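Local coordinates for protein estrogen receptor (Crassostrea gigas, PDB 4N1Y) that probably regulates transcription as a nuclear hormone receptor, with a ligand-binding domain whose hormone switch has become vestigial, leaving it constitutively active, at residues B[20-25]-B[46-51]; B[40-45]-B[218-223]; B[77-82]-B[204-209]. One frame throughout, in Å; residues are numbered along the deposited sequence.

Overall arrangement
Helix 34-56 serves two of the three contacts. On its outer side, interaction 1 lays the loop 20-25 against residues 46-51, a surface contact of mixed apolar and charged groups. One to two turns earlier, interaction 2 joins residues 40-45 to the connection 218-223 leading into the last helix; it is apolar at one end and polar at the other. Interaction 3, between helices 67-89 and 187-215, is wholly buried and wholly apolar. Phe209 of interaction 3 packs on both Val42 and Phe220 of interaction 2, so the buried core runs on into the partly buried interaction 2, while Glu46 touches Cys221 and Leu223 and joins interactions 1 and 2.

Interaction 1: B[20-25]-B[46-51]; sequences PVLESH and ERELVH
With CG opposite its carbonyl carbon (chi1 -62°), Leu22 sends both methyls onto the helix among Arg47, Glu48 and His51, while Arg47, bent at chi3 (-41°), turns its guanidinium toward the loop, NH2 pointing at Leu22 and Glu23. Leu22 CD1 lies 3.4 Å from Glu48 CG and also touches His51 CD2. The second branch, CD2, sits over one face of the guanidinium and reaches His51 NE2 at 3.4 Å. Pro20 closes the other end of the row: its CG stands 4.2 Å from the centroid of the His51 ring, 27° off the normal, a CH-pi contact over the face. Glu23 brings its backbone instead. Its carbonyl O comes close to Arg47 NH2, but at too poor an angle to count as a hydrogen bond.

This loop precedes helix 34-56, the helix 3 of nuclear receptors, and His25 N is tied to Asp103 OD2. Glu48 and Arg89 form a long, weak ion pair; the matching pair in vertebrate estrogen receptors holds the phenolic hydroxyl of estradiol, so Leu22 probably packs on the stem of a residue that corresponds to part of the hormone site there. Leu22 and Pro20 thus make a mostly apolar contact, and the polar approach at the arginine is too uncertain to carry weight.

Interaction 2: B[40-45]-B[218-223]; sequences SLVKLA and VTFCDL
Val42 pushes both its methyls into the chain that leads to the last helix, and there the contact is tight. CG1, turned opposite the backbone N (chi1 156°), lies over one face of the Phe220 ring, 4.2 Å from the centroid and 21° off the normal, displaced toward the rim: a CH-pi contact in which the two side chains meet at about a right angle. The same methyl approaches Thr219 O at 3.7 Å. CG2 touches Val218 CG1 at 3.6 Å and shares the Phe220 ring, 4.0 Å from Phe220 CZ. Phe209 and Leu212 of helix 187-215 and Leu228 of the last helix also pack on Phe220. An alanine at Val42 is likely to uncover that face of Phe220 and leave Val218 without its methyl partner, opening a gap beside the ring.

The other end is looser and nearer solvent. Lys43 runs extended until chi4 (56°), where it bends so that CE and NZ lie beside exposed Cys221. This is proximity rather than bonding, since NZ and Cys221 N are both donors; the ammonium finds its partner in a salt bridge with Glu46 OE2.

Cys221 holds the N-cap position of helix 222-229, the helix 12 of nuclear receptors, which in that family helps form the activation surface and here lies back against helix 34-56. Apolar packing, with the hydrogen bond from Thr219 N to Asn39 OD1, holds the chain just before that helix. At its first turn a lysine charge would probably sit poorly against the positive end of the helix dipole, and the carboxylate of Glu46, which also touches Cys221, is likely to offset it.

Interaction 3: B[77-82]-B[204-209]; sequences CWMELL and RGIAFF
A Met-aromatic contact, Met79 with Phe209, joins helix 67-89 to helix 187-215 in the buried core of the domain. The Met79 methyl, CE, does the touching: it hangs over one face of the Phe209 ring, 4.0 Å from the centroid and 22° off the normal, offset toward the rim on the CD1 side. SD stands farther back above the same ring, 5.3 Å from its centroid. A bend at chi2 (64°) and another at chi3 turn CE toward the second helix, where Met79 CE also rests on the bare backbone of Gly205, 3.4 Å from Gly205 C.

The nuclear receptor ligand-binding domain is a three-layered sandwich of helices, and here the short segments cross steeply, at 109°, with axes 9.3 Å apart. Close to the crossing, Ile206 slides past Met79 in the opposite direction, its CG1 at 3.5 Å from Met79 CB. That same CG1 lies 3.5 Å from Trp78 CZ2, and the terminal CD1 reaches Trp78 NE1 at 3.6 Å, approaching the indole obliquely. Met79 CB in turn stands above the centre of the Trp78 ring system, so Ile206 fits against two neighbours that already pack on one another. Helix 67-89 is kinked here, the backbone N of Met79 and of Glu80 lacking a bond to the preceding turn.

Beyond the crossing, Trp78 meets Leu224, Met227 and Leu228 of helix 222-229. At the start of 204-209, Arg204 forms a salt bridge with Glu203 of the second subunit.

Interaction 1: B[20-25]-B[46-51]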
loop_
_atom_site.group_PDB
_atom_site.type_symbol
_atom_site.label_atom_id
_atom_site.label_comp_id
_atom_site.label_asym_id
_atom_site.label_seq_id
_atom_site.Cartn_x
_atom_site.Cartn_y
_atom_site.Cartn_z
ATOM N N PRO B 20 -21.774 -13.295 -2.046
ATOM C CA PRO B 20 -21.900 -14.592 -2.708
ATOM C C PRO B 20 -20.895 -14.626 -3.842
ATOM O O PRO B 20 -20.378 -13.566 -4.190
ATOM C CB PRO B 20 -23.332 -14.577 -3.229
ATOM C CG PRO B 20 -23.566 -13.117 -3.555
ATOM C CD PRO B 20 -22.777 -12.325 -2.525
ATOM N N VAL B 21 -20.624 -15.782 -4.433
ATOM C CA VAL B 21 -19.743 -15.790 -5.594
ATOM C C VAL B 21 -20.553 -15.656 -6.865
ATOM O O VAL B 21 -21.537 -16.362 -7.074
ATOM C CB VAL B 21 -18.856 -17.021 -5.651
ATOM C CG1 VAL B 21 -17.407 -16.578 -5.851
ATOM C CG2 VAL B 21 -18.996 -17.817 -4.371
ATOM N N LEU B 22 -20.108 -14.752 -7.724
ATOM C CA LEU B 22 -20.832 -14.422 -8.940
ATOM C C LEU B 22 -20.254 -15.120 -10.162
ATOM O O LEU B 22 -19.042 -15.260 -10.303
ATOM C CB LEU B 22 -20.837 -12.910 -9.158
ATOM C CG LEU B 22 -21.520 -12.092 -8.064
ATOM C CD1 LEU B 22 -21.172 -10.636 -8.240
ATOM C CD2 LEU B 22 -23.031 -12.293 -8.051
ATOM N N GLU B 23 -21.150 -15.561 -11.034
ATOM C CA GLU B 23 -20.769 -16.166 -12.290
ATOM C C GLU B 23 -20.504 -15.029 -13.260
ATOM O O GLU B 23 -21.080 -13.953 -13.106
ATOM C CB GLU B 23 -21.909 -17.027 -12.832
ATOM C CG GLU B 23 -22.250 -18.241 -12.013
ATOM C CD GLU B 23 -21.226 -19.329 -12.127
ATOM O OE1 GLU B 23 -20.280 -19.176 -12.929
ATOM O OE2 GLU B 23 -21.380 -20.348 -11.421
ATOM N N SER B 24 -19.630 -15.226 -14.241
ATOM C CA SER B 24 -19.369 -14.133 -15.171
ATOM C C SER B 24 -20.316 -14.241 -16.356
ATOM O O SER B 24 -20.574 -13.249 -17.039
ATOM C CB SER B 24 -17.913 -14.124 -15.656
ATOM O OG SER B 24 -17.581 -15.304 -16.364
ATOM N N HIS B 25 -20.848 -15.445 -16.575
ATOM C CA HIS B 25 -21.573 -15.761 -17.809
ATOM C C HIS B 25 -20.842 -15.260 -19.054
ATOM O O HIS B 25 -21.450 -14.778 -20.013
ATOM C CB HIS B 25 -22.995 -15.209 -17.738
ATOM C CG HIS B 25 -23.816 -15.827 -16.651
ATOM N ND1 HIS B 25 -23.949 -15.266 -15.399
ATOM C CD2 HIS B 25 -24.571 -16.951 -16.645
ATOM C CE1 HIS B 25 -24.733 -16.033 -14.659
ATOM N NE2 HIS B 25 -25.128 -17.057 -15.394
ATOM N N GLU B 46 -18.656 -4.699 -11.852
ATOM C CA GLU B 46 -19.789 -3.885 -11.441
ATOM C C GLU B 46 -20.800 -4.654 -10.588
ATOM O O GLU B 46 -21.370 -4.096 -9.648
ATOM C CB GLU B 46 -20.470 -3.264 -12.653
ATOM C CG GLU B 46 -20.356 -1.764 -12.584
ATOM C CD GLU B 46 -21.237 -1.038 -13.560
ATOM O OE1 GLU B 46 -22.443 -0.878 -13.273
ATOM O OE2 GLU B 46 -20.704 -0.606 -14.604
ATOM N N ARG B 47 -21.016 -5.930 -10.894
ATOM C CA ARG B 47 -21.942 -6.723 -10.096
ATOM C C ARG B 47 -21.338 -6.948 -8.706
ATOM O O ARG B 47 -22.020 -6.811 -7.696
ATOM C CB ARG B 47 -22.250 -8.048 -10.790
ATOM C CG ARG B 47 -22.897 -7.870 -12.157
ATOM C CD ARG B 47 -23.653 -9.124 -12.615
ATOM N NE ARG B 47 -22.914 -10.346 -12.292
ATOM C CZ ARG B 47 -23.474 -11.514 -11.996
ATOM N NH1 ARG B 47 -24.798 -11.640 -11.980
ATOM N NH2 ARG B 47 -22.707 -12.559 -11.720
ATOM N N GLU B 48 -20.043 -7.236 -8.650
ATOM C CA GLU B 48 -19.395 -7.468 -7.367
ATOM C C GLU B 48 -19.364 -6.124 -6.628
ATOM O O GLU B 48 -19.374 -6.073 -5.397
ATOM C CB GLU B 48 -17.984 -8.088 -7.534
ATOM C CG GLU B 48 -17.973 -9.431 -8.336
ATOM C CD GLU B 48 -16.581 -10.078 -8.546
ATOM O OE1 GLU B 48 -15.552 -9.358 -8.543
ATOM O OE2 GLU B 48 -16.529 -11.316 -8.774
ATOM N N LEU B 49 -19.356 -5.034 -7.388
ATOM C CA LEU B 49 -19.359 -3.705 -6.796
ATOM C C LEU B 49 -20.650 -3.394 -6.029
ATOM O O LEU B 49 -20.601 -2.900 -4.902
ATOM C CB LEU B 49 -19.121 -2.651 -7.877
ATOM C CG LEU B 49 -18.827 -1.229 -7.391
ATOM C CD1 LEU B 49 -17.700 -1.212 -6.371
ATOM C CD2 LEU B 49 -18.501 -0.308 -8.569
ATOM N N VAL B 50 -21.798 -3.683 -6.634
ATOM C CA VAL B 50 -23.086 -3.519 -5.958
ATOM C C VAL B 50 -23.144 -4.340 -4.672
ATOM O O VAL B 50 -23.672 -3.901 -3.659
ATOM C CB VAL B 50 -24.260 -3.922 -6.852
ATOM C CG1 VAL B 50 -25.549 -3.854 -6.069
ATOM C CG2 VAL B 50 -24.345 -3.009 -8.062
ATOM N N HIS B 51 -22.613 -5.553 -4.738
ATOM C CA HIS B 51 -22.557 -6.444 -3.592
ATOM C C HIS B 51 -21.699 -5.899 -2.456
ATOM O O HIS B 51 -22.090 -5.993 -1.296
ATOM C CB HIS B 51 -22.041 -7.807 -4.035
ATOM C CG HIS B 51 -23.051 -8.613 -4.791
ATOM N ND1 HIS B 51 -24.181 -9.136 -4.205
ATOM C CD2 HIS B 51 -23.100 -8.980 -6.092
ATOM C CE1 HIS B 51 -24.884 -9.794 -5.112
ATOM N NE2 HIS B 51 -24.249 -9.715 -6.265
#

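Interaction 2: B[40-45]-B[218-223]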
loop_
_atom_site.group_PDB
_atom_site.type_symbol
_atom_site.label_atom_id
_atom_site.label_comp_id
_atom_site.label_asym_id
_atom_site.label_seq_id
_atom_site.Cartn_x
_atom_site.Cartn_y
_atom_site.Cartn_z
ATOM N N SER B 40 -16.244 -8.503 -20.029
ATOM C CA SER B 40 -16.722 -9.420 -19.007
ATOM C C SER B 40 -16.114 -9.028 -17.665
ATOM O O SER B 40 -16.828 -8.939 -16.668
ATOM C CB SER B 40 -16.384 -10.871 -19.348
ATOM O OG SER B 40 -17.089 -11.295 -20.499
ATOM N N LEU B 41 -14.810 -8.759 -17.650
ATOM C CA LEU B 41 -14.147 -8.324 -16.420
ATOM C C LEU B 41 -14.735 -7.036 -15.870
ATOM O O LEU B 41 -14.970 -6.917 -14.676
ATOM C CB LEU B 41 -12.644 -8.138 -16.629
ATOM C CG LEU B 41 -11.813 -9.396 -16.885
ATOM C CD1 LEU B 41 -10.358 -9.031 -17.167
ATOM C CD2 LEU B 41 -11.913 -10.367 -15.700
ATOM N N VAL B 42 -14.994 -6.079 -16.749
ATOM C CA VAL B 42 -15.532 -4.800 -16.315
ATOM C C VAL B 42 -16.888 -4.939 -15.657
ATOM O O VAL B 42 -17.151 -4.296 -14.642
ATOM C CB VAL B 42 -15.664 -3.814 -17.500
ATOM C CG1 VAL B 42 -16.716 -2.745 -17.226
ATOM C CG2 VAL B 42 -14.325 -3.201 -17.819
ATOM N N LYS B 43 -17.755 -5.771 -16.220
ATOM C CA LYS B 43 -19.085 -5.845 -15.653
ATOM C C LYS B 43 -19.242 -6.904 -14.570
ATOM O O LYS B 43 -20.141 -6.803 -13.734
ATOM C CB LYS B 43 -20.106 -5.990 -16.758
ATOM C CG LYS B 43 -20.902 -4.741 -16.634
ATOM C CD LYS B 43 -21.804 -4.293 -17.752
ATOM C CE LYS B 43 -22.186 -2.933 -17.257
ATOM N NZ LYS B 43 -20.883 -2.135 -17.016
ATOM N N LEU B 44 -18.323 -7.861 -14.527
ATOM C CA LEU B 44 -18.258 -8.746 -13.390
ATOM C C LEU B 44 -17.923 -7.845 -12.214
ATOM O O LEU B 44 -18.485 -7.984 -11.122
ATOM C CB LEU B 44 -17.207 -9.822 -13.585
ATOM C CG LEU B 44 -17.202 -10.869 -12.484
ATOM C CD1 LEU B 44 -18.564 -11.527 -12.344
ATOM C CD2 LEU B 44 -16.134 -11.892 -12.767
ATOM N N ALA B 45 -17.048 -6.876 -12.478
ATOM C CA ALA B 45 -16.611 -5.929 -11.473
ATOM C C ALA B 45 -17.781 -5.125 -10.955
ATOM O O ALA B 45 -17.890 -4.890 -9.757
ATOM C CB ALA B 45 -15.571 -5.012 -12.033
ATOM N N VAL B 218 -14.553 -0.203 -24.561
ATOM C CA VAL B 218 -15.061 -1.067 -23.530
ATOM C C VAL B 218 -16.184 -0.272 -22.901
ATOM O O VAL B 218 -16.040 0.918 -22.608
ATOM C CB VAL B 218 -13.973 -1.435 -22.498
ATOM C CG1 VAL B 218 -14.591 -1.902 -21.179
ATOM C CG2 VAL B 218 -13.026 -2.475 -23.078
ATOM N N THR B 219 -17.320 -0.919 -22.722
ATOM C CA THR B 219 -18.470 -0.205 -22.221
ATOM C C THR B 219 -18.617 -0.342 -20.714
ATOM O O THR B 219 -18.578 -1.440 -20.174
ATOM C CB THR B 219 -19.724 -0.686 -22.936
ATOM O OG1 THR B 219 -20.046 -1.999 -22.475
ATOM C CG2 THR B 219 -19.456 -0.748 -24.435
ATOM N N PHE B 220 -18.750 0.790 -20.037
ATOM C CA PHE B 220 -18.935 0.796 -18.588
ATOM C C PHE B 220 -20.336 1.203 -18.230
ATOM O O PHE B 220 -20.849 2.146 -18.821
ATOM C CB PHE B 220 -17.987 1.785 -17.902
ATOM C CG PHE B 220 -16.540 1.413 -17.968
ATOM C CD1 PHE B 220 -15.849 1.071 -16.816
ATOM C CD2 PHE B 220 -15.854 1.452 -19.170
ATOM C CE1 PHE B 220 -14.498 0.744 -16.868
ATOM C CE2 PHE B 220 -14.507 1.129 -19.231
ATOM C CZ PHE B 220 -13.827 0.776 -18.082
ATOM N N CYS B 221 -20.972 0.548 -17.265
ATOM C CA CYS B 221 -22.198 1.153 -16.760
ATOM C C CYS B 221 -21.791 2.231 -15.805
ATOM O O CYS B 221 -20.612 2.340 -15.424
ATOM C CB CYS B 221 -23.186 0.179 -16.093
ATOM S SG CYS B 221 -24.327 -0.647 -17.234
ATOM N N ASP B 222 -22.813 2.940 -15.347
ATOM C CA ASP B 222 -22.670 4.205 -14.673
ATOM C C ASP B 222 -22.150 4.055 -13.260
ATOM O O ASP B 222 -21.428 4.925 -12.784
ATOM C CB ASP B 222 -23.999 4.930 -14.703
ATOM C CG ASP B 222 -24.482 5.166 -16.119
ATOM O OD1 ASP B 222 -23.681 5.654 -16.936
ATOM O OD2 ASP B 222 -25.653 4.865 -16.430
ATOM N N LEU B 223 -22.469 2.941 -12.608
ATOM C CA LEU B 223 -21.926 2.709 -11.278
ATOM C C LEU B 223 -20.411 2.676 -11.286
ATOM O O LEU B 223 -19.764 3.422 -10.551
ATOM C CB LEU B 223 -22.447 1.407 -10.697
ATOM C CG LEU B 223 -21.862 1.099 -9.314
ATOM C CD1 LEU B 223 -22.314 2.086 -8.254
ATOM C CD2 LEU B 223 -22.154 -0.333 -8.880
#

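Interaction 3: B[77-82]-B[204-209]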
loop_
_atom_site.group_PDB
_atom_site.type_symbol
_atom_site.label_atom_id
_atom_site.label_comp_id
_atom_site.label_asym_id
_atom_site.label_seq_id
_atom_site.Cartn_x
_atom_site.Cartn_y
_atom_site.Cartn_z
ATOM N N CYS B 77 -11.500 2.608 -1.830
ATOM C CA CYS B 77 -10.957 1.259 -1.751
ATOM C C CYS B 77 -11.691 0.180 -2.567
ATOM O O CYS B 77 -11.368 -1.007 -2.436
ATOM C CB CYS B 77 -10.928 0.819 -0.287
ATOM S SG CYS B 77 -12.565 0.319 0.298
ATOM N N TRP B 78 -12.644 0.572 -3.414
ATOM C CA TRP B 78 -13.465 -0.410 -4.122
ATOM C C TRP B 78 -12.609 -1.357 -4.936
ATOM O O TRP B 78 -12.830 -2.570 -4.916
ATOM C CB TRP B 78 -14.481 0.275 -5.035
ATOM C CG TRP B 78 -13.864 1.160 -6.083
ATOM C CD1 TRP B 78 -13.375 2.426 -5.903
ATOM C CD2 TRP B 78 -13.699 0.863 -7.474
ATOM N NE1 TRP B 78 -12.901 2.926 -7.090
ATOM C CE2 TRP B 78 -13.080 1.985 -8.070
ATOM C CE3 TRP B 78 -13.991 -0.249 -8.270
ATOM C CZ2 TRP B 78 -12.752 2.024 -9.423
ATOM C CZ3 TRP B 78 -13.664 -0.204 -9.617
ATOM C CH2 TRP B 78 -13.058 0.926 -10.178
ATOM N N MET B 79 -11.615 -0.818 -5.630
ATOM C CA MET B 79 -10.780 -1.663 -6.478
ATOM C C MET B 79 -9.925 -2.630 -5.657
ATOM O O MET B 79 -9.695 -3.765 -6.074
ATOM C CB MET B 79 -9.887 -0.815 -7.380
ATOM C CG MET B 79 -8.965 -1.632 -8.269
ATOM S SD MET B 79 -9.877 -2.646 -9.460
ATOM C CE MET B 79 -10.032 -1.469 -10.807
ATOM N N GLU B 80 -9.434 -2.170 -4.508
ATOM C CA GLU B 80 -8.644 -3.027 -3.623
ATOM C C GLU B 80 -9.495 -4.204 -3.159
ATOM O O GLU B 80 -9.052 -5.352 -3.167
ATOM C CB GLU B 80 -8.131 -2.260 -2.404
ATOM C CG GLU B 80 -7.483 -0.927 -2.704
ATOM C CD GLU B 80 -7.145 -0.139 -1.440
ATOM O OE1 GLU B 80 -6.608 -0.744 -0.486
ATOM O OE2 GLU B 80 -7.463 1.075 -1.380
ATOM N N LEU B 81 -10.740 -3.916 -2.793
ATOM C CA LEU B 81 -11.645 -4.957 -2.336
ATOM C C LEU B 81 -11.871 -5.996 -3.425
ATOM O O LEU B 81 -11.833 -7.190 -3.155
ATOM C CB LEU B 81 -12.972 -4.353 -1.885
ATOM C CG LEU B 81 -12.859 -3.575 -0.568
ATOM C CD1 LEU B 81 -14.142 -2.798 -0.261
ATOM C CD2 LEU B 81 -12.456 -4.482 0.610
ATOM N N LEU B 82 -12.105 -5.542 -4.655
ATOM C CA LEU B 82 -12.263 -6.461 -5.769
ATOM C C LEU B 82 -11.054 -7.385 -5.897
ATOM O O LEU B 82 -11.220 -8.600 -5.993
ATOM C CB LEU B 82 -12.489 -5.707 -7.072
ATOM C CG LEU B 82 -13.818 -4.968 -7.160
ATOM C CD1 LEU B 82 -13.893 -4.157 -8.433
ATOM C CD2 LEU B 82 -14.972 -5.963 -7.116
ATOM N N ARG B 204 -3.125 0.925 -9.496
ATOM C CA ARG B 204 -2.868 0.652 -10.894
ATOM C C ARG B 204 -4.139 0.180 -11.571
ATOM O O ARG B 204 -4.404 0.526 -12.725
ATOM C CB ARG B 204 -1.763 -0.375 -11.025
ATOM C CG ARG B 204 -0.442 0.173 -10.558
ATOM C CD ARG B 204 0.608 -0.896 -10.499
ATOM N NE ARG B 204 1.915 -0.309 -10.265
ATOM C CZ ARG B 204 2.991 -1.011 -9.945
ATOM N NH1 ARG B 204 2.901 -2.330 -9.815
ATOM N NH2 ARG B 204 4.149 -0.399 -9.753
ATOM N N GLY B 205 -4.927 -0.605 -10.842
ATOM C CA GLY B 205 -6.207 -1.071 -11.341
ATOM C C GLY B 205 -7.104 0.070 -11.761
ATOM O O GLY B 205 -7.577 0.119 -12.901
ATOM N N ILE B 206 -7.302 1.014 -10.848
ATOM C CA ILE B 206 -8.173 2.148 -11.115
ATOM C C ILE B 206 -7.640 2.983 -12.274
ATOM O O ILE B 206 -8.401 3.337 -13.169
ATOM C CB ILE B 206 -8.344 3.017 -9.858
ATOM C CG1 ILE B 206 -9.301 2.315 -8.884
ATOM C CG2 ILE B 206 -8.860 4.415 -10.219
ATOM C CD1 ILE B 206 -9.291 2.868 -7.505
ATOM N N ALA B 207 -6.332 3.234 -12.293
ATOM C CA ALA B 207 -5.727 3.994 -13.379
ATOM C C ALA B 207 -5.984 3.325 -14.713
ATOM O O ALA B 207 -6.309 3.998 -15.699
ATOM C CB ALA B 207 -4.248 4.161 -13.162
ATOM N N PHE B 208 -5.832 2.007 -14.753
ATOM C CA PHE B 208 -6.082 1.269 -15.991
ATOM C C PHE B 208 -7.540 1.385 -16.439
ATOM O O PHE B 208 -7.820 1.627 -17.610
ATOM C CB PHE B 208 -5.690 -0.202 -15.830
ATOM C CG PHE B 208 -5.937 -1.034 -17.060
ATOM C CD1 PHE B 208 -5.020 -1.033 -18.104
ATOM C CD2 PHE B 208 -7.048 -1.851 -17.151
ATOM C CE1 PHE B 208 -5.228 -1.799 -19.232
ATOM C CE2 PHE B 208 -7.260 -2.623 -18.275
ATOM C CZ PHE B 208 -6.347 -2.601 -19.315
ATOM N N PHE B 209 -8.466 1.230 -15.501
ATOM C CA PHE B 209 -9.880 1.292 -15.828
ATOM C C PHE B 209 -10.274 2.701 -16.286
ATOM O O PHE B 209 -11.147 2.858 -17.145
ATOM C CB PHE B 209 -10.718 0.844 -14.638
ATOM C CG PHE B 209 -10.965 -0.635 -14.610
ATOM C CD1 PHE B 209 -9.908 -1.524 -14.518
ATOM C CD2 PHE B 209 -12.250 -1.139 -14.675
ATOM C CE1 PHE B 209 -10.130 -2.878 -14.493
ATOM C CE2 PHE B 209 -12.475 -2.501 -14.653
ATOM C CZ PHE B 209 -11.414 -3.366 -14.567
#